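3-oxo-tetronate kinase (Haemophilus influenzae, PDB 1YZY) catalyses the ATP-dependent phosphorylation of 3-oxo-tetronate to 3-oxo-tetronate 4-phosphate. Local coordinates at residues R51-V55 / N56-E60; E284-I287 / E288-Q292; D131-L134 / S135-G138; A12-I15 / A16-V20. One frame throughout, in Å; residues are numbered along the deposited sequence.

Interaction 1: R51-V55 / N56-E60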
ATOM      1  N   ARG A  51       3.589 -12.411  -4.405  1.00 22.69           N
ATOM      2  CA  ARG A  51       3.498 -13.135  -3.139  1.00 24.86           C
ATOM      3  C   ARG A  51       3.407 -14.655  -3.340  1.00 29.85           C
ATOM      4  O   ARG A  51       3.988 -15.426  -2.561  1.00 27.17           O
ATOM      5  CB  ARG A  51       2.306 -12.631  -2.309  1.00 23.55           C
ATOM      6  CG  ARG A  51       2.204 -13.281  -0.922  1.00 27.83           C
ATOM      7  CD  ARG A  51       0.817 -13.025  -0.272  1.00 28.83           C
ATOM      8  NE  ARG A  51       0.523 -11.670   0.197  1.00 33.57           N
ATOM      9  CZ  ARG A  51       1.412 -10.838   0.733  1.00 26.42           C
ATOM     10  NH1 ARG A  51       2.685 -11.205   0.890  1.00 46.43           N
ATOM     11  NH2 ARG A  51       1.038  -9.618   1.087  1.00 35.48           N
ATOM     12  N   SER A  52       2.674 -15.084  -4.367  1.00 23.63           N
ATOM     13  CA  SER A  52       2.513 -16.509  -4.637  1.00 24.98           C
ATOM     14  C   SER A  52       2.476 -16.915  -6.118  1.00 22.41           C
ATOM     15  O   SER A  52       1.922 -17.960  -6.475  1.00 23.15           O
ATOM     16  CB  SER A  52       1.282 -17.046  -3.902  1.00 18.94           C
ATOM     17  OG  SER A  52       0.122 -16.275  -4.170  1.00 27.65           O
ATOM     18  N   ASN A  53       3.064 -16.087  -6.973  1.00 23.22           N
ATOM     19  CA  ASN A  53       3.133 -16.362  -8.405  1.00 27.26           C
ATOM     20  C   ASN A  53       4.321 -17.315  -8.619  1.00 29.26           C
ATOM     21  O   ASN A  53       5.005 -17.673  -7.664  1.00 32.37           O
ATOM     22  CB  ASN A  53       3.335 -15.049  -9.181  1.00 25.32           C
ATOM     23  CG  ASN A  53       4.648 -14.369  -8.846  1.00 27.75           C
ATOM     24  OD1 ASN A  53       5.173 -14.521  -7.747  1.00 25.77           O
ATOM     25  ND2 ASN A  53       5.189 -13.623  -9.800  1.00 25.34           N
ATOM     26  N   PRO A  54       4.525 -17.813  -9.856  1.00 31.88           N
ATOM     27  CA  PRO A  54       5.660 -18.722 -10.075  1.00 29.71           C
ATOM     28  C   PRO A  54       6.961 -18.108  -9.556  1.00 28.40           C
ATOM     29  O   PRO A  54       7.295 -16.968  -9.877  1.00 28.08           O
ATOM     30  CB  PRO A  54       5.671 -18.881 -11.592  1.00 29.31           C
ATOM     31  CG  PRO A  54       4.206 -18.835 -11.920  1.00 26.88           C
ATOM     32  CD  PRO A  54       3.716 -17.679 -11.083  1.00 22.93           C
ATOM     33  N   VAL A  55       7.720 -18.900  -8.810  1.00 26.64           N
ATOM     34  CA  VAL A  55       8.960 -18.423  -8.210  1.00 25.94           C
ATOM     35  C   VAL A  55       9.991 -17.752  -9.123  1.00 30.67           C
ATOM     36  O   VAL A  55      10.708 -16.852  -8.677  1.00 23.45           O
ATOM     37  CB  VAL A  55       9.625 -19.530  -7.347  1.00 31.25           C
ATOM     38  CG1 VAL A  55       9.972 -20.743  -8.201  1.00 31.37           C
ATOM     39  CG2 VAL A  55      10.847 -18.974  -6.611  1.00 26.59           C
ATOM     40  N   ASN A  56      10.098 -18.182 -10.381  1.00 29.79           N
ATOM     41  CA  ASN A  56      11.075 -17.551 -11.272  1.00 33.41           C
ATOM     42  C   ASN A  56      10.618 -16.205 -11.804  1.00 27.72           C
ATOM     43  O   ASN A  56      11.429 -15.400 -12.261  1.00 30.54           O
ATOM     44  CB  ASN A  56      11.515 -18.485 -12.394  1.00 41.40           C
ATOM     45  CG  ASN A  56      12.796 -19.224 -12.049  1.00 49.40           C
ATOM     46  OD1 ASN A  56      13.903 -18.696 -12.222  1.00 56.73           O
ATOM     47  ND2 ASN A  56      12.656 -20.432 -11.512  1.00 48.88           N
ATOM     48  N   GLU A  57       9.309 -15.982 -11.769  1.00 25.36           N
ATOM     49  CA  GLU A  57       8.739 -14.709 -12.181  1.00 28.04           C
ATOM     50  C   GLU A  57       9.019 -13.710 -11.054  1.00 25.02           C
ATOM     51  O   GLU A  57       9.556 -12.625 -11.290  1.00 24.58           O
ATOM     52  CB  GLU A  57       7.233 -14.842 -12.398  1.00 32.49           C
ATOM     53  CG  GLU A  57       6.848 -15.356 -13.771  1.00 41.30           C
ATOM     54  CD  GLU A  57       5.357 -15.581 -13.910  1.00 46.92           C
ATOM     55  OE1 GLU A  57       4.570 -14.750 -13.384  1.00 43.29           O
ATOM     56  OE2 GLU A  57       4.983 -16.603 -14.536  1.00 43.41           O
ATOM     57  N   ALA A  58       8.671 -14.101  -9.829  1.00 24.56           N
ATOM     58  CA  ALA A  58       8.900 -13.275  -8.641  1.00 25.73           C
ATOM     59  C   ALA A  58      10.364 -12.845  -8.571  1.00 21.43           C
ATOM     60  O   ALA A  58      10.668 -11.689  -8.307  1.00 29.48           O
ATOM     61  CB  ALA A  58       8.520 -14.042  -7.395  1.00 19.87           C
ATOM     62  N   ILE A  59      11.274 -13.780  -8.829  1.00 21.27           N
ATOM     63  CA  ILE A  59      12.698 -13.476  -8.807  1.00 22.62           C
ATOM     64  C   ILE A  59      13.075 -12.475  -9.898  1.00 22.60           C
ATOM     65  O   ILE A  59      13.817 -11.522  -9.639  1.00 24.77           O
ATOM     66  CB  ILE A  59      13.551 -14.764  -8.954  1.00 21.26           C
ATOM     67  CG1 ILE A  59      13.346 -15.657  -7.730  1.00 24.90           C
ATOM     68  CG2 ILE A  59      15.037 -14.428  -9.113  1.00 24.18           C
ATOM     69  CD1 ILE A  59      14.086 -16.976  -7.795  1.00 26.25           C
ATOM     70  N   GLU A  60      12.600 -12.703 -11.121  1.00 26.01           N
ATOM     71  CA  GLU A  60      12.921 -11.805 -12.229  1.00 23.74           C
ATOM     72  C   GLU A  60      12.353 -10.407 -12.025  1.00 18.19           C
ATOM     73  O   GLU A  60      13.028  -9.418 -12.276  1.00 20.13           O
ATOM     74  CB  GLU A  60      12.433 -12.382 -13.558  1.00 28.94           C
ATOM     75  CG  GLU A  60      12.861 -11.571 -14.789  1.00 41.73           C
ATOM     76  CD  GLU A  60      14.380 -11.424 -14.923  1.00 53.56           C
ATOM     77  OE1 GLU A  60      15.128 -12.300 -14.426  1.00 59.78           O
ATOM     78  OE2 GLU A  60      14.827 -10.428 -15.539  1.00 54.24           O
TER
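The N-terminal end of helix 55-71 is built here, with Pro-54 at the N-cap position and the carbonyl of Pro-54 receiving amides from the first turn. Pro-54 O accepts two backbone hydrogen bonds. Ala-58 N is 3.2 Å from Pro-54 O and its bond is nearly straight (169°). Glu-57 N lies closer, at 2.9 Å from Pro-54 O, but its bond is more bent (136°) and it sits above the carbonyl plane. Ile-59 N then bonds to Val-55 O, which is the regular helical step.

The side chains of Asn-53, Pro-54 and Glu-57 cluster beside this first turn. Glu-57 points CG away from its own carbonyl carbon (chi1 -84°) and runs extended from there. This lays its carboxylate alongside the proline ring, pointing the same way, with OE2 3.5 Å from Pro-54 CG. Asn-53 reaches the helix from the loop. Its ND2 is 3.5 Å from Glu-57 CB, while its OD1 rests on Ala-58 CB at 3.4 Å. The amide of Asn-53 stands almost perpendicular to the carboxylate of Glu-57.

On another side of the turn, Val-55 and Ile-59 lie side by side and both touch Pro-95 of helix 93-104. The stretch carries the loop after strand 43-47 into helix 55-71, within the sugar-binding N-terminal domain. Further back in that loop, Arg-51 forms salt bridges with Asp-7 and Asp-8. The apolar pair at the helix start meets through Val-55 CG2 and Ile-59 CD1, 4.0 Å apart.

Interaction 2: E284-I287 / E288-Q292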
ATOM      1  N   GLU A 284     -26.832   7.092 -24.846  1.00 48.36           N
ATOM      2  CA  GLU A 284     -25.491   7.338 -25.375  1.00 51.10           C
ATOM      3  C   GLU A 284     -24.920   8.708 -25.011  1.00 47.94           C
ATOM      4  O   GLU A 284     -23.703   8.912 -25.038  1.00 46.42           O
ATOM      5  CB  GLU A 284     -25.482   7.173 -26.895  1.00 56.14           C
ATOM      6  CG  GLU A 284     -25.875   5.791 -27.378  1.00 65.58           C
ATOM      7  CD  GLU A 284     -25.722   5.650 -28.877  1.00 72.58           C
ATOM      8  OE1 GLU A 284     -24.571   5.496 -29.340  1.00 76.52           O
ATOM      9  OE2 GLU A 284     -26.744   5.706 -29.596  1.00 73.88           O
ATOM     10  N   ASN A 285     -25.802   9.652 -24.708  1.00 45.87           N
ATOM     11  CA  ASN A 285     -25.382  11.002 -24.351  1.00 44.78           C
ATOM     12  C   ASN A 285     -25.231  11.194 -22.853  1.00 37.73           C
ATOM     13  O   ASN A 285     -25.025  12.316 -22.395  1.00 37.67           O
ATOM     14  CB  ASN A 285     -26.390  12.029 -24.871  1.00 47.67           C
ATOM     15  CG  ASN A 285     -26.464  12.057 -26.377  1.00 55.60           C
ATOM     16  OD1 ASN A 285     -25.497  12.414 -27.054  1.00 58.15           O
ATOM     17  ND2 ASN A 285     -27.621  11.691 -26.915  1.00 54.05           N
ATOM     18  N   TYR A 286     -25.317  10.103 -22.097  1.00 33.58           N
ATOM     19  CA  TYR A 286     -25.214  10.165 -20.643  1.00 30.18           C
ATOM     20  C   TYR A 286     -23.897  10.729 -20.136  1.00 28.36           C
ATOM     21  O   TYR A 286     -23.869  11.460 -19.155  1.00 24.64           O
ATOM     22  CB  TYR A 286     -25.447   8.792 -20.020  1.00 27.03           C
ATOM     23  CG  TYR A 286     -26.049   8.887 -18.646  1.00 27.20           C
ATOM     24  CD1 TYR A 286     -27.130   9.735 -18.408  1.00 25.74           C
ATOM     25  CD2 TYR A 286     -25.550   8.136 -17.579  1.00 25.94           C
ATOM     26  CE1 TYR A 286     -27.708   9.839 -17.147  1.00 22.69           C
ATOM     27  CE2 TYR A 286     -26.123   8.231 -16.300  1.00 24.03           C
ATOM     28  CZ  TYR A 286     -27.205   9.087 -16.096  1.00 24.78           C
ATOM     29  OH  TYR A 286     -27.799   9.198 -14.856  1.00 30.86           O
ATOM     30  N   ILE A 287     -22.802  10.341 -20.769  1.00 29.63           N
ATOM     31  CA  ILE A 287     -21.498  10.825 -20.364  1.00 28.56           C
ATOM     32  C   ILE A 287     -21.384  12.323 -20.632  1.00 28.68           C
ATOM     33  O   ILE A 287     -20.775  13.053 -19.851  1.00 29.28           O
ATOM     34  CB  ILE A 287     -20.380  10.023 -21.069  1.00 30.48           C
ATOM     35  CG1 ILE A 287     -20.417   8.569 -20.570  1.00 31.22           C
ATOM     36  CG2 ILE A 287     -19.013  10.662 -20.822  1.00 20.49           C
ATOM     37  CD1 ILE A 287     -19.538   7.612 -21.336  1.00 34.91           C
ATOM     38  N   GLU A 288     -21.979  12.782 -21.728  1.00 25.12           N
ATOM     39  CA  GLU A 288     -21.933  14.201 -22.063  1.00 24.46           C
ATOM     40  C   GLU A 288     -22.790  15.012 -21.103  1.00 24.95           C
ATOM     41  O   GLU A 288     -22.449  16.140 -20.762  1.00 16.87           O
ATOM     42  CB  GLU A 288     -22.390  14.447 -23.502  1.00 27.58           C
ATOM     43  CG  GLU A 288     -22.184  15.894 -23.991  1.00 27.73           C
ATOM     44  CD  GLU A 288     -20.715  16.294 -24.119  1.00 34.18           C
ATOM     45  OE1 GLU A 288     -19.859  15.406 -24.340  1.00 36.34           O
ATOM     46  OE2 GLU A 288     -20.416  17.505 -24.017  1.00 33.01           O
ATOM     47  N   GLN A 289     -23.916  14.443 -20.686  1.00 25.16           N
ATOM     48  CA  GLN A 289     -24.807  15.126 -19.759  1.00 25.22           C
ATOM     49  C   GLN A 289     -24.114  15.297 -18.404  1.00 24.96           C
ATOM     50  O   GLN A 289     -24.130  16.383 -17.827  1.00 30.00           O
ATOM     51  CB  GLN A 289     -26.107  14.340 -19.581  1.00 25.69           C
ATOM     52  CG  GLN A 289     -27.169  15.099 -18.803  1.00 25.19           C
ATOM     53  CD  GLN A 289     -28.231  14.195 -18.212  1.00 23.77           C
ATOM     54  OE1 GLN A 289     -28.497  13.109 -18.723  1.00 26.91           O
ATOM     55  NE2 GLN A 289     -28.852  14.646 -17.126  1.00 31.78           N
ATOM     56  N   LEU A 290     -23.540  14.209 -17.896  1.00 26.63           N
ATOM     57  CA  LEU A 290     -22.833  14.212 -16.618  1.00 22.42           C
ATOM     58  C   LEU A 290     -21.653  15.177 -16.633  1.00 21.90           C
ATOM     59  O   LEU A 290     -21.362  15.816 -15.621  1.00 24.79           O
ATOM     60  CB  LEU A 290     -22.310  12.811 -16.285  1.00 24.88           C
ATOM     61  CG  LEU A 290     -23.284  11.661 -16.048  1.00 21.91           C
ATOM     62  CD1 LEU A 290     -22.507  10.373 -15.967  1.00 21.24           C
ATOM     63  CD2 LEU A 290     -24.069  11.890 -14.779  1.00 31.20           C
ATOM     64  N   TYR A 291     -20.930  15.210 -17.750  1.00 23.27           N
ATOM     65  CA  TYR A 291     -19.774  16.094 -17.903  1.00 20.94           C
ATOM     66  C   TYR A 291     -20.179  17.556 -17.768  1.00 21.64           C
ATOM     67  O   TYR A 291     -19.533  18.328 -17.052  1.00 18.32           O
ATOM     68  CB  TYR A 291     -19.113  15.868 -19.268  1.00 20.12           C
ATOM     69  CG  TYR A 291     -18.092  16.920 -19.653  1.00 26.45           C
ATOM     70  CD1 TYR A 291     -16.802  16.901 -19.119  1.00 23.05           C
ATOM     71  CD2 TYR A 291     -18.408  17.925 -20.566  1.00 24.08           C
ATOM     72  CE1 TYR A 291     -15.857  17.854 -19.490  1.00 19.43           C
ATOM     73  CE2 TYR A 291     -17.468  18.883 -20.940  1.00 22.64           C
ATOM     74  CZ  TYR A 291     -16.197  18.838 -20.403  1.00 25.76           C
ATOM     75  OH  TYR A 291     -15.255  19.757 -20.801  1.00 29.14           O
ATOM     76  N   GLN A 292     -21.224  17.931 -18.502  1.00 19.46           N
ATOM     77  CA  GLN A 292     -21.725  19.295 -18.487  1.00 19.96           C
ATOM     78  C   GLN A 292     -22.197  19.663 -17.092  1.00 18.49           C
ATOM     79  O   GLN A 292     -21.890  20.750 -16.607  1.00 21.34           O
ATOM     80  CB  GLN A 292     -22.857  19.477 -19.510  1.00 23.47           C
ATOM     81  CG  GLN A 292     -22.433  19.265 -20.970  1.00 18.04           C
ATOM     82  CD  GLN A 292     -21.363  20.248 -21.459  1.00 25.29           C
ATOM     83  OE1 GLN A 292     -21.280  21.389 -20.996  1.00 27.74           O
ATOM     84  NE2 GLN A 292     -20.556  19.808 -22.423  1.00 21.87           N
TER
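Asn-285 O accepts the shortest backbone bond between 284-287 and 288-292, from Gln-289 N at 2.9 Å. The donor lies in the carbonyl plane. This bond opens helix 286-295 of the nucleotide-binding C-terminal domain, with Asn-285 at the N-cap position. The Asn-285 side chain makes no capping bond, and its backbone carbonyl makes the link to the first turn. Leu-290 N to Tyr-286 O and Tyr-291 N to Ile-287 O continue the helical ladder.

The Tyr-286 ring is the main side-chain surface. Its CG is anti to the backbone N (chi1 -150°), which carries the ring to the side where Gln-289 and Leu-290 of the next turn can meet it. Leu-290 CG lies over one face of the ring, and Leu-290 CD1 is 4.1 Å from Tyr-286 CD2. Gln-289 approaches obliquely. Its OE1 is 3.7 Å from Tyr-286 CD1, and the amide is turned 76° from the ring. All three side chains also touch Phe-273 of strand 272-274, so this side of the helix packs on the strand.

Another side meets helix 324-345, where Lys-341 makes a cation-pi contact with Tyr-291. Glu-288 is bent at chi2 (67°), bringing its carboxylate to the amide of Gln-292 one turn on. Gln-292 NE2 donates to Glu-288 OE2 at 2.8 Å, meeting that oxygen on its anti side.

Interaction 3: D131-L134 / S135-G138; sequences DVLL and SESG
Backbone hydrogen bonds first tie Leu-133 and Leu-134 to Glu-136 and Ser-137. Glu-136 N donates to Leu-133 O at 2.8 Å, and Ser-137 N donates to Leu-134 O at 3.1 Å. Both bonds link residue i+3 to residue i, the step of a 3-10 turn. Each donor stands well above the plane of its carbonyl, by more than 60°.

The side chain of Ser-137 adds a second grip on the same oxygen. Its OG sits between its own backbone N and carbonyl carbon (chi1 71°), which turns the hydroxyl back to Leu-134. Ser-137 OG donates to Leu-134 O at 2.8 Å. This donor is only 16° from the carbonyl plane, so the amide and the hydroxyl approach Leu-134 O from different directions. Ser-137 OG also bonds with Met-139 N, and the buried hydroxyl therefore links the turn to the chain that follows.

The remaining contacts are van der Waals. Leu-133 CD1 lies 3.7 Å from the carboxylate oxygen OE2 of Glu-136, the two side chains crossing at an angle. The apolar part of this pair is Glu-136 CG against Leu-133 CB, 4.0 Å apart. Val-132 CG2 rests 4.0 Å from Ser-137 CB. The buried side chain of Leu-134 packs on Leu-127 and Val-129 of strand 126-129, and on Met-139 and Met-147.

The whole is a short 3-10 turn at the end of the short, weakly bonded strand 132-133, at the edge of a small antiparallel sheet in the sugar-binding N-terminal domain.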
ATOM      1  N   ASP A 131      -2.883 -12.617  20.210  1.00 24.16           N
ATOM      2  CA  ASP A 131      -2.568 -13.418  21.396  1.00 22.82           C
ATOM      3  C   ASP A 131      -2.166 -14.876  21.124  1.00 25.26           C
ATOM      4  O   ASP A 131      -1.860 -15.625  22.062  1.00 22.20           O
ATOM      5  CB  ASP A 131      -3.772 -13.436  22.356  1.00 34.50           C
ATOM      6  CG  ASP A 131      -4.029 -12.089  23.033  1.00 43.33           C
ATOM      7  OD1 ASP A 131      -3.138 -11.208  23.040  1.00 51.11           O
ATOM      8  OD2 ASP A 131      -5.138 -11.922  23.587  1.00 45.19           O
ATOM      9  N   VAL A 132      -2.203 -15.297  19.864  1.00 20.74           N
ATOM     10  CA  VAL A 132      -1.884 -16.680  19.536  1.00 21.61           C
ATOM     11  C   VAL A 132      -0.735 -16.858  18.557  1.00 23.98           C
ATOM     12  O   VAL A 132      -0.361 -15.929  17.842  1.00 18.95           O
ATOM     13  CB  VAL A 132      -3.128 -17.418  18.964  1.00 26.84           C
ATOM     14  CG1 VAL A 132      -4.241 -17.455  19.983  1.00 25.08           C
ATOM     15  CG2 VAL A 132      -3.612 -16.747  17.684  1.00 30.68           C
ATOM     16  N   LEU A 133      -0.169 -18.064  18.546  1.00 19.78           N
ATOM     17  CA  LEU A 133       0.918 -18.412  17.639  1.00 23.04           C
ATOM     18  C   LEU A 133       0.374 -18.318  16.215  1.00 22.55           C
ATOM     19  O   LEU A 133      -0.823 -18.511  15.998  1.00 19.94           O
ATOM     20  CB  LEU A 133       1.366 -19.855  17.895  1.00 21.46           C
ATOM     21  CG  LEU A 133       2.229 -20.159  19.120  1.00 22.55           C
ATOM     22  CD1 LEU A 133       2.043 -21.592  19.560  1.00 20.13           C
ATOM     23  CD2 LEU A 133       3.684 -19.869  18.808  1.00 12.32           C
ATOM     24  N   LEU A 134       1.252 -18.022  15.258  1.00 24.77           N
ATOM     25  CA  LEU A 134       0.872 -17.935  13.847  1.00 21.92           C
ATOM     26  C   LEU A 134       0.163 -19.229  13.440  1.00 24.75           C
ATOM     27  O   LEU A 134      -0.878 -19.206  12.793  1.00 23.79           O
ATOM     28  CB  LEU A 134       2.123 -17.756  12.990  1.00 17.61           C
ATOM     29  CG  LEU A 134       1.957 -17.813  11.470  1.00 12.41           C
ATOM     30  CD1 LEU A 134       1.192 -16.586  10.981  1.00  7.73           C
ATOM     31  CD2 LEU A 134       3.335 -17.880  10.826  1.00 10.99           C
ATOM     32  N   SER A 135       0.756 -20.356  13.827  1.00 22.01           N
ATOM     33  CA  SER A 135       0.211 -21.675  13.535  1.00 21.54           C
ATOM     34  C   SER A 135      -1.159 -21.949  14.174  1.00 24.95           C
ATOM     35  O   SER A 135      -1.818 -22.947  13.848  1.00 25.31           O
ATOM     36  CB  SER A 135       1.215 -22.745  13.967  1.00 16.76           C
ATOM     37  OG  SER A 135       1.602 -22.592  15.325  1.00 31.87           O
ATOM     38  N   GLU A 136      -1.574 -21.088  15.099  1.00 24.27           N
ATOM     39  CA  GLU A 136      -2.857 -21.243  15.777  1.00 22.59           C
ATOM     40  C   GLU A 136      -3.896 -20.210  15.342  1.00 21.56           C
ATOM     41  O   GLU A 136      -5.054 -20.263  15.769  1.00 20.27           O
ATOM     42  CB  GLU A 136      -2.668 -21.143  17.288  1.00 25.13           C
ATOM     43  CG  GLU A 136      -1.807 -22.225  17.887  1.00 27.73           C
ATOM     44  CD  GLU A 136      -1.983 -22.347  19.387  1.00 26.24           C
ATOM     45  OE1 GLU A 136      -2.856 -21.663  19.952  1.00 25.32           O
ATOM     46  OE2 GLU A 136      -1.255 -23.147  20.004  1.00 26.42           O
ATOM     47  N   SER A 137      -3.462 -19.241  14.548  1.00 23.62           N
ATOM     48  CA  SER A 137      -4.334 -18.182  14.063  1.00 21.73           C
ATOM     49  C   SER A 137      -5.157 -18.656  12.861  1.00 25.95           C
ATOM     50  O   SER A 137      -5.251 -19.854  12.591  1.00 27.88           O
ATOM     51  CB  SER A 137      -3.494 -16.964  13.666  1.00 22.67           C
ATOM     52  OG  SER A 137      -2.745 -17.205  12.482  1.00 23.42           O
ATOM     53  N   GLY A 138      -5.824 -17.717  12.197  1.00 26.28           N
ATOM     54  CA  GLY A 138      -6.598 -18.068  11.021  1.00 29.31           C
ATOM     55  C   GLY A 138      -5.663 -18.478   9.894  1.00 27.76           C
ATOM     56  O   GLY A 138      -6.061 -19.201   8.984  1.00 28.86           O
TER

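Interaction 4: A12-I15 / A16-V20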
ATOM      1  N   ALA A  12       2.386  -2.669  -0.222  1.00 13.81           N
ATOM      2  CA  ALA A  12       3.134  -1.541  -0.774  1.00 15.68           C
ATOM      3  C   ALA A  12       2.520  -0.221  -0.308  1.00 14.69           C
ATOM      4  O   ALA A  12       3.242   0.701   0.066  1.00 20.35           O
ATOM      5  CB  ALA A  12       3.178  -1.605  -2.293  1.00  8.35           C
ATOM      6  N   SER A  13       1.196  -0.138  -0.333  1.00 14.76           N
ATOM      7  CA  SER A  13       0.492   1.059   0.101  1.00 18.79           C
ATOM      8  C   SER A  13       0.724   1.265   1.592  1.00 16.87           C
ATOM      9  O   SER A  13       0.948   2.383   2.058  1.00 18.91           O
ATOM     10  CB  SER A  13      -1.010   0.906  -0.138  1.00 14.44           C
ATOM     11  OG  SER A  13      -1.337   0.956  -1.511  1.00 31.18           O
ATOM     12  N   ASP A  14       0.635   0.171   2.340  1.00 16.92           N
ATOM     13  CA  ASP A  14       0.815   0.193   3.787  1.00 18.94           C
ATOM     14  C   ASP A  14       2.167   0.745   4.230  1.00 16.67           C
ATOM     15  O   ASP A  14       2.222   1.711   5.000  1.00 19.16           O
ATOM     16  CB  ASP A  14       0.628  -1.195   4.362  1.00 25.82           C
ATOM     17  CG  ASP A  14       0.460  -1.194   5.863  1.00 35.95           C
ATOM     18  OD1 ASP A  14      -0.606  -0.765   6.345  1.00 39.59           O
ATOM     19  OD2 ASP A  14       1.391  -1.637   6.566  1.00 41.08           O
ATOM     20  N   ILE A  15       3.251   0.143   3.744  1.00 13.35           N
ATOM     21  CA  ILE A  15       4.581   0.590   4.123  1.00  9.31           C
ATOM     22  C   ILE A  15       4.848   1.999   3.635  1.00 13.59           C
ATOM     23  O   ILE A  15       5.507   2.777   4.329  1.00 17.95           O
ATOM     24  CB  ILE A  15       5.704  -0.389   3.659  1.00 14.53           C
ATOM     25  CG1 ILE A  15       7.018  -0.075   4.386  1.00  9.85           C
ATOM     26  CG2 ILE A  15       5.928  -0.305   2.142  1.00 11.74           C
ATOM     27  CD1 ILE A  15       8.133  -1.074   4.107  1.00 13.98           C
ATOM     28  N   ALA A  16       4.318   2.336   2.455  1.00 15.84           N
ATOM     29  CA  ALA A  16       4.503   3.665   1.869  1.00 18.19           C
ATOM     30  C   ALA A  16       3.896   4.748   2.756  1.00 16.35           C
ATOM     31  O   ALA A  16       4.456   5.839   2.877  1.00 12.35           O
ATOM     32  CB  ALA A  16       3.907   3.721   0.468  1.00 21.09           C
ATOM     33  N   SER A  17       2.732   4.463   3.331  1.00 14.20           N
ATOM     34  CA  SER A  17       2.088   5.399   4.245  1.00 20.23           C
ATOM     35  C   SER A  17       2.956   5.514   5.498  1.00 21.23           C
ATOM     36  O   SER A  17       3.112   6.598   6.056  1.00 19.74           O
ATOM     37  CB  SER A  17       0.697   4.904   4.641  1.00 19.97           C
ATOM     38  OG  SER A  17      -0.317   5.556   3.889  1.00 40.00           O
ATOM     39  N   PHE A  18       3.499   4.384   5.942  1.00 18.49           N
ATOM     40  CA  PHE A  18       4.356   4.361   7.116  1.00 16.48           C
ATOM     41  C   PHE A  18       5.605   5.199   6.927  1.00 15.94           C
ATOM     42  O   PHE A  18       6.017   5.914   7.834  1.00 19.50           O
ATOM     43  CB  PHE A  18       4.725   2.924   7.505  1.00 18.72           C
ATOM     44  CG  PHE A  18       3.820   2.341   8.549  1.00 14.04           C
ATOM     45  CD1 PHE A  18       3.655   2.981   9.773  1.00 12.81           C
ATOM     46  CD2 PHE A  18       3.115   1.169   8.308  1.00 15.46           C
ATOM     47  CE1 PHE A  18       2.801   2.469  10.744  1.00  9.62           C
ATOM     48  CE2 PHE A  18       2.251   0.638   9.275  1.00 20.03           C
ATOM     49  CZ  PHE A  18       2.095   1.292  10.496  1.00 19.60           C
ATOM     50  N   LEU A  19       6.209   5.116   5.750  1.00 16.38           N
ATOM     51  CA  LEU A  19       7.406   5.888   5.472  1.00 14.71           C
ATOM     52  C   LEU A  19       7.112   7.381   5.509  1.00 16.94           C
ATOM     53  O   LEU A  19       7.936   8.165   5.980  1.00 20.33           O
ATOM     54  CB  LEU A  19       7.996   5.493   4.117  1.00 21.02           C
ATOM     55  CG  LEU A  19       8.433   4.028   3.998  1.00 22.17           C
ATOM     56  CD1 LEU A  19       8.942   3.751   2.591  1.00 21.45           C
ATOM     57  CD2 LEU A  19       9.512   3.708   5.027  1.00 20.49           C
ATOM     58  N   VAL A  20       5.928   7.761   5.030  1.00 19.31           N
ATOM     59  CA  VAL A  20       5.495   9.164   4.986  1.00 15.58           C
ATOM     60  C   VAL A  20       5.096   9.689   6.370  1.00 17.68           C
ATOM     61  O   VAL A  20       5.384  10.833   6.720  1.00 18.69           O
ATOM     62  CB  VAL A  20       4.311   9.355   3.978  1.00 15.69           C
ATOM     63  CG1 VAL A  20       3.683  10.747   4.116  1.00 13.45           C
ATOM     64  CG2 VAL A  20       4.812   9.174   2.560  1.00 17.50           C
TER
HETATM   65  O   HOH W   1      -0.534   4.641   0.984  1.00 34.90           O
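Ile-15 and Leu-19 occupy the tightly packed side of helix 9-20, while Ser-13 and Ser-17 share a water on another side. Leu-19 N donates to Ile-15 O at 2.8 Å, and Leu-19 CG lies 3.2 Å from the same oxygen. Ile-15 CG1 only just meets Leu-19 CG, at 4.4 Å. Both side chains pack on Val-4 of strand 3-6. Ala-16 is buried too, with CB 3.1 Å from Ala-12 O, and it faces Val-45 and Gln-28. The small side chains of Ala-12 and Ala-16 are consistent with a close approach of the helix to these strands.

The side with the water is more open, and Ser-13 and Ser-17 are partly exposed. The water donates to Ser-13 O at 2.9 Å and is hydrogen-bonded to Ser-17 OG. Ser-13 O also accepts from Ser-17 N, so it holds two partners.

Between these sides, Asp-14 and Phe-18 run side by side towards helix 221-232. Asp-14 OD2 lies in the ring plane at the edge of Phe-18, 3.6 Å from CE2, and the two flat groups are 80° apart. The same OD2 is hydrogen-bonded to Ser-221 OG. The electron-rich carboxylate oxygen thus meets the slightly positive ring edge, a weakly favourable pairing that probably complements its stronger bond to Ser-221.

How the interactions relate
From the N terminus the order is interaction 4, interaction 1, interaction 3 and interaction 2. They run in series, so none nests in or crosses another. Each is local; interactions 1 and 2 start helices, interaction 3 makes a turn, and interaction 4 lies within one helix. Interaction 4 spans most of helix 9-20, near the chain centre, against strands 3-6, 26-30 and 43-47. Interaction 1 leads from strand 43-47 into helix 55-71, its nearest atoms about 7 Å from interaction 4. Interaction 3 ends strand 132-133. These three belong to the sugar-binding N-terminal domain. Interaction 2 lies in the nucleotide-binding domain, its centre about 53 Å from that of interaction 3.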